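Local coordinates for ORF10 (Moritella marina, PDB 6RIW), which forms the ketosynthase-chain length factor part of a polyunsaturated fatty acid synthase and probably catalyses the condensation that extends carrier-bound acyl chains, at residues A[243-248]-A[256-261]; A[48-51]-A[56-59]. All blocks are in the same frame, centred on the assembly; numbering follows the deposited sequence.

Contact 1 (A[243-248]-A[256-261]); sequences ANNVHA and GLFAGE
His247 sets its CB over the middle of the Phe258 ring, a CH-pi contact that ties the loop after helix 228-237 to the residues leading into strand 259-270 in the thiolase-fold ketosynthase domain. CB of His247 lies 3.6 Å from the centroid of the Phe258 ring and 14° off the ring normal, which places the methylene over the middle of the phenyl ring, while the imidazole meets it obliquely. The two rings are inclined at 46°, with centroids 5.0 Å apart, and form neither a stack nor an edge-to-face pair; they come nearest where CD2 of His247 stands 3.7 Å from CD2 of Phe258.

With CG of His247 turned away from its own backbone N (chi1 159°), the imidazole reaches along the backbone of residues 256-258. Phe258 N lies over one imidazole face, displaced toward the rim, while Gly256 O meets the edge in the ring plane. The main polar anchor of the ring is the hydrogen bond from NE2 to Lys363 O; ND1 of His247 adds a weak one of 3.4 Å to Gly256 O. Beyond the pair, Arg33 touches both side chains and the ring of His62 meets that of Phe258. Upstream, an Asx turn shapes the loop: Val246 N donates to Asn244 OD1 at 2.9 Å, approaching from above the carbonyl plane of the amide.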
loop_
_atom_site.group_PDB
_atom_site.type_symbol
_atom_site.label_atom_id
_atom_site.label_comp_id
_atom_site.label_asym_id
_atom_site.label_seq_id
_atom_site.Cartn_x
_atom_site.Cartn_y
_atom_site.Cartn_z
ATOM N N ALA A 243 17.813 -22.305 4.803
ATOM C CA ALA A 243 19.219 -22.483 5.138
ATOM C C ALA A 243 19.867 -23.544 4.255
ATOM O O ALA A 243 21.041 -23.405 3.896
ATOM C CB ALA A 243 19.372 -22.834 6.621
ATOM N N ASN A 244 19.117 -24.576 3.857
ATOM C CA ASN A 244 19.642 -25.597 2.956
ATOM C C ASN A 244 19.428 -25.256 1.478
ATOM O O ASN A 244 19.624 -26.117 0.616
ATOM C CB ASN A 244 19.024 -26.959 3.291
ATOM C CG ASN A 244 17.548 -27.040 2.948
ATOM O OD1 ASN A 244 16.922 -26.039 2.583
ATOM N ND2 ASN A 244 16.983 -28.239 3.060
ATOM N N ASN A 245 19.000 -24.030 1.177
ATOM C CA ASN A 245 18.754 -23.564 -0.193
ATOM C C ASN A 245 17.672 -24.374 -0.911
ATOM O O ASN A 245 17.614 -24.381 -2.143
ATOM C CB ASN A 245 20.050 -23.547 -1.017
ATOM C CG ASN A 245 20.037 -22.492 -2.116
ATOM O OD1 ASN A 245 20.207 -22.813 -3.293
ATOM N ND2 ASN A 245 19.838 -21.230 -1.738
ATOM N N VAL A 246 16.784 -25.034 -0.166
ATOM C CA VAL A 246 15.679 -25.790 -0.751
ATOM C C VAL A 246 14.386 -25.000 -0.547
ATOM O O VAL A 246 13.876 -24.892 0.578
ATOM C CB VAL A 246 15.558 -27.202 -0.155
ATOM C CG1 VAL A 246 14.342 -27.909 -0.720
ATOM C CG2 VAL A 246 16.821 -28.005 -0.453
ATOM N N HIS A 247 13.842 -24.479 -1.647
ATOM C CA HIS A 247 12.526 -23.834 -1.684
ATOM C C HIS A 247 11.598 -24.759 -2.466
ATOM O O HIS A 247 11.653 -24.810 -3.697
ATOM C CB HIS A 247 12.610 -22.446 -2.321
ATOM C CG HIS A 247 11.297 -21.945 -2.840
ATOM N ND1 HIS A 247 10.205 -21.717 -2.023
ATOM C CD2 HIS A 247 10.895 -21.648 -4.099
ATOM C CE1 HIS A 247 9.188 -21.295 -2.759
ATOM N NE2 HIS A 247 9.578 -21.250 -4.021
ATOM N N ALA A 248 10.743 -25.488 -1.753
ATOM C CA ALA A 248 9.960 -26.562 -2.367
ATOM C C ALA A 248 8.624 -26.679 -1.659
ATOM O O ALA A 248 8.471 -27.465 -0.711
ATOM C CB ALA A 248 10.712 -27.888 -2.319
ATOM N N GLY A 256 12.183 -22.820 3.557
ATOM C CA GLY A 256 11.915 -21.406 3.392
ATOM C C GLY A 256 11.370 -21.120 2.010
ATOM O O GLY A 256 11.041 -22.030 1.241
ATOM N N LEU A 257 11.276 -19.827 1.715
ATOM C CA LEU A 257 10.761 -19.358 0.439
ATOM C C LEU A 257 11.829 -18.570 -0.309
ATOM O O LEU A 257 12.834 -18.126 0.264
ATOM C CB LEU A 257 9.502 -18.471 0.636
ATOM C CG LEU A 257 9.636 -17.216 1.520
ATOM C CD1 LEU A 257 10.250 -16.002 0.790
ATOM C CD2 LEU A 257 8.263 -16.827 2.066
ATOM N N PHE A 258 11.593 -18.408 -1.607
ATOM C CA PHE A 258 12.222 -17.374 -2.419
ATOM C C PHE A 258 11.139 -16.377 -2.822
ATOM O O PHE A 258 10.006 -16.770 -3.121
ATOM C CB PHE A 258 12.863 -17.939 -3.691
ATOM C CG PHE A 258 13.959 -18.945 -3.451
ATOM C CD1 PHE A 258 14.762 -18.889 -2.318
ATOM C CD2 PHE A 258 14.194 -19.942 -4.389
ATOM C CE1 PHE A 258 15.795 -19.824 -2.118
ATOM C CE2 PHE A 258 15.223 -20.878 -4.207
ATOM C CZ PHE A 258 16.011 -20.827 -3.070
ATOM N N ALA A 259 11.481 -15.093 -2.805
ATOM C CA ALA A 259 10.542 -14.036 -3.164
ATOM C C ALA A 259 10.592 -13.771 -4.670
ATOM O O ALA A 259 11.383 -14.363 -5.402
ATOM C CB ALA A 259 10.843 -12.772 -2.371
ATOM N N GLY A 260 9.733 -12.870 -5.151
ATOM C CA GLY A 260 9.593 -12.676 -6.582
ATOM C C GLY A 260 8.892 -11.364 -6.879
ATOM O O GLY A 260 8.475 -10.635 -5.976
ATOM N N GLU A 261 8.770 -11.073 -8.168
ATOM C CA GLU A 261 8.198 -9.821 -8.630
ATOM C C GLU A 261 7.383 -10.098 -9.887
ATOM O O GLU A 261 7.480 -11.172 -10.489
ATOM C CB GLU A 261 9.306 -8.786 -8.896
ATOM C CG GLU A 261 10.411 -9.339 -9.766
ATOM C CD GLU A 261 11.512 -8.322 -10.077
ATOM O OE1 GLU A 261 11.745 -7.396 -9.259
ATOM O OE2 GLU A 261 12.143 -8.446 -11.159
#

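Contact 2 (A[48-51]-A[56-59]); sequences YTAN and DKFY
Tyr48 O accepts the backbone N-H of Phe58 and also lies against the face of its ring, at a single beta bridge between helix 38-41 and strand 62-64 of the thiolase-fold ketosynthase domain. The bonding has the parallel pattern: Phe58 N donates to Tyr48 O at 2.9 Å and Ala50 N to Phe58 O at 3.0 Å, with Thr49 paired to Phe58 between them. The end-to-end directions of the two segments are 59° apart. The contact borders the chain-length-factor half, where Tyr48 OH bonds to Thr599 OG1 and Asp56 OD2 forms salt bridges with Arg594 and Lys625.

The tight side is built round the Phe58 ring. Its CG sits between the backbone N and the carbonyl carbon (chi1 35°), which brings one ring face against Tyr48 O. That oxygen lies 3.4 Å above the ring plane, offset toward the rim, and CB of Tyr48 packs 3.7 Å from CZ of Phe58. Thr49 OG1 approaches in the ring plane, 3.4 Å from CE1 of Phe58, and is itself bonded to Pro45 O. Helix 228-237 also meets this ring, through Asn232, Met233 and Ser236. A serine in place of Phe58 would probably open a gap beside Tyr48 CB and take from Met233 one of its aromatic neighbours.

The other side carries the ordered waters. Ala50 CB rests 3.7 Å from CG of Lys57, whose chain bends at chi2 and carries NZ back to Lys47 O. A water accepts from Lys57 NZ and donates to Thr49 O at 2.6 Å, adding a bridge to this direct packing. A second water donates to both Asn51 O and Lys57 O.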
loop_
_atom_site.group_PDB
_atom_site.type_symbol
_atom_site.label_atom_id
_atom_site.label_comp_id
_atom_site.label_asym_id
_atom_site.label_seq_id
_atom_site.Cartn_x
_atom_site.Cartn_y
_atom_site.Cartn_z
ATOM N N TYR A 48 26.941 -7.701 -0.982
ATOM C CA TYR A 48 25.923 -7.625 0.059
ATOM C C TYR A 48 25.487 -9.003 0.527
ATOM O O TYR A 48 24.516 -9.107 1.289
ATOM C CB TYR A 48 24.717 -6.812 -0.443
ATOM C CG TYR A 48 25.063 -5.348 -0.570
ATOM C CD1 TYR A 48 25.639 -4.852 -1.732
ATOM C CD2 TYR A 48 24.878 -4.472 0.504
ATOM C CE1 TYR A 48 25.989 -3.511 -1.840
ATOM C CE2 TYR A 48 25.246 -3.121 0.412
ATOM C CZ TYR A 48 25.795 -2.653 -0.771
ATOM O OH TYR A 48 26.146 -1.319 -0.910
ATOM N N THR A 49 26.175 -10.059 0.085
ATOM C CA THR A 49 25.816 -11.438 0.403
ATOM C C THR A 49 26.747 -11.969 1.489
ATOM O O THR A 49 27.973 -11.835 1.387
ATOM C CB THR A 49 25.900 -12.330 -0.845
ATOM O OG1 THR A 49 25.046 -11.815 -1.887
ATOM C CG2 THR A 49 25.474 -13.764 -0.525
ATOM N N ALA A 50 26.166 -12.562 2.529
ATOM C CA ALA A 50 26.954 -13.230 3.558
ATOM C C ALA A 50 26.149 -14.381 4.145
ATOM O O ALA A 50 25.335 -14.989 3.444
ATOM C CB ALA A 50 27.368 -12.236 4.640
ATOM N N ASN A 51 26.336 -14.676 5.424
ATOM C CA ASN A 51 25.585 -15.725 6.097
ATOM C C ASN A 51 24.400 -15.148 6.867
ATOM O O ASN A 51 24.317 -13.947 7.152
ATOM C CB ASN A 51 26.488 -16.512 7.057
ATOM C CG ASN A 51 27.754 -17.021 6.386
ATOM O OD1 ASN A 51 28.864 -16.586 6.707
ATOM N ND2 ASN A 51 27.592 -17.942 5.448
ATOM N N ASP A 56 23.352 -6.037 7.721
ATOM C CA ASP A 56 23.361 -5.342 6.427
ATOM C C ASP A 56 23.740 -6.279 5.280
ATOM O O ASP A 56 24.287 -5.835 4.268
ATOM C CB ASP A 56 24.283 -4.113 6.425
ATOM C CG ASP A 56 23.979 -3.122 7.567
ATOM O OD1 ASP A 56 22.800 -2.879 7.897
ATOM O OD2 ASP A 56 24.941 -2.582 8.140
ATOM N N LYS A 57 23.417 -7.573 5.415
ATOM C CA LYS A 57 23.693 -8.574 4.389
ATOM C C LYS A 57 22.456 -9.437 4.162
ATOM O O LYS A 57 21.671 -9.673 5.084
ATOM C CB LYS A 57 24.868 -9.493 4.796
ATOM C CG LYS A 57 26.137 -8.777 5.152
ATOM C CD LYS A 57 26.845 -8.286 3.905
ATOM C CE LYS A 57 28.229 -7.764 4.262
ATOM N NZ LYS A 57 28.832 -6.986 3.154
ATOM N N PHE A 58 22.270 -9.908 2.933
ATOM C CA PHE A 58 21.306 -10.980 2.728
ATOM C C PHE A 58 22.051 -12.294 2.507
ATOM O O PHE A 58 23.228 -12.299 2.156
ATOM C CB PHE A 58 20.315 -10.696 1.578
ATOM C CG PHE A 58 20.879 -9.946 0.403
ATOM C CD1 PHE A 58 21.880 -10.491 -0.372
ATOM C CD2 PHE A 58 20.337 -8.730 0.031
ATOM C CE1 PHE A 58 22.364 -9.810 -1.484
ATOM C CE2 PHE A 58 20.803 -8.041 -1.079
ATOM C CZ PHE A 58 21.824 -8.582 -1.842
ATOM N N TYR A 59 21.395 -13.416 2.806
ATOM C CA TYR A 59 22.066 -14.709 2.677
ATOM C C TYR A 59 21.466 -15.558 1.570
ATOM O O TYR A 59 21.777 -16.746 1.476
ATOM C CB TYR A 59 22.061 -15.474 4.011
ATOM C CG TYR A 59 20.708 -15.942 4.534
ATOM C CD1 TYR A 59 20.255 -17.231 4.295
ATOM C CD2 TYR A 59 19.923 -15.107 5.316
ATOM C CE1 TYR A 59 19.039 -17.667 4.796
ATOM C CE2 TYR A 59 18.715 -15.527 5.828
ATOM C CZ TYR A 59 18.268 -16.804 5.559
ATOM O OH TYR A 59 17.058 -17.208 6.072
HETATM O O HOH W 1 29.557 -9.737 1.683
HETATM O O HOH W 2 21.916 -12.414 6.460
#

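Both segments of contact 2 precede those of contact 1 in the sequence, and all fall within the N-terminal beta-ketoacyl synthase range of the ketosynthase half. Their centres are 15 Å apart and their nearest atoms about 5 Å, so they are neighbours without touching. Helix 228-237 is common ground: Phe58 and Tyr48 lean on it from contact 2, Ala259 and Glu261 from contact 1. Tyr59 OH bonds to Tyr241 O just before segment 243-248. Both contacts thus pack against this helix and lie beside the paired parallel strands 62-64 and 259-270, away from the magnesium site, while contact 2 also reaches the chain-length-factor half through Tyr48 and Asp56.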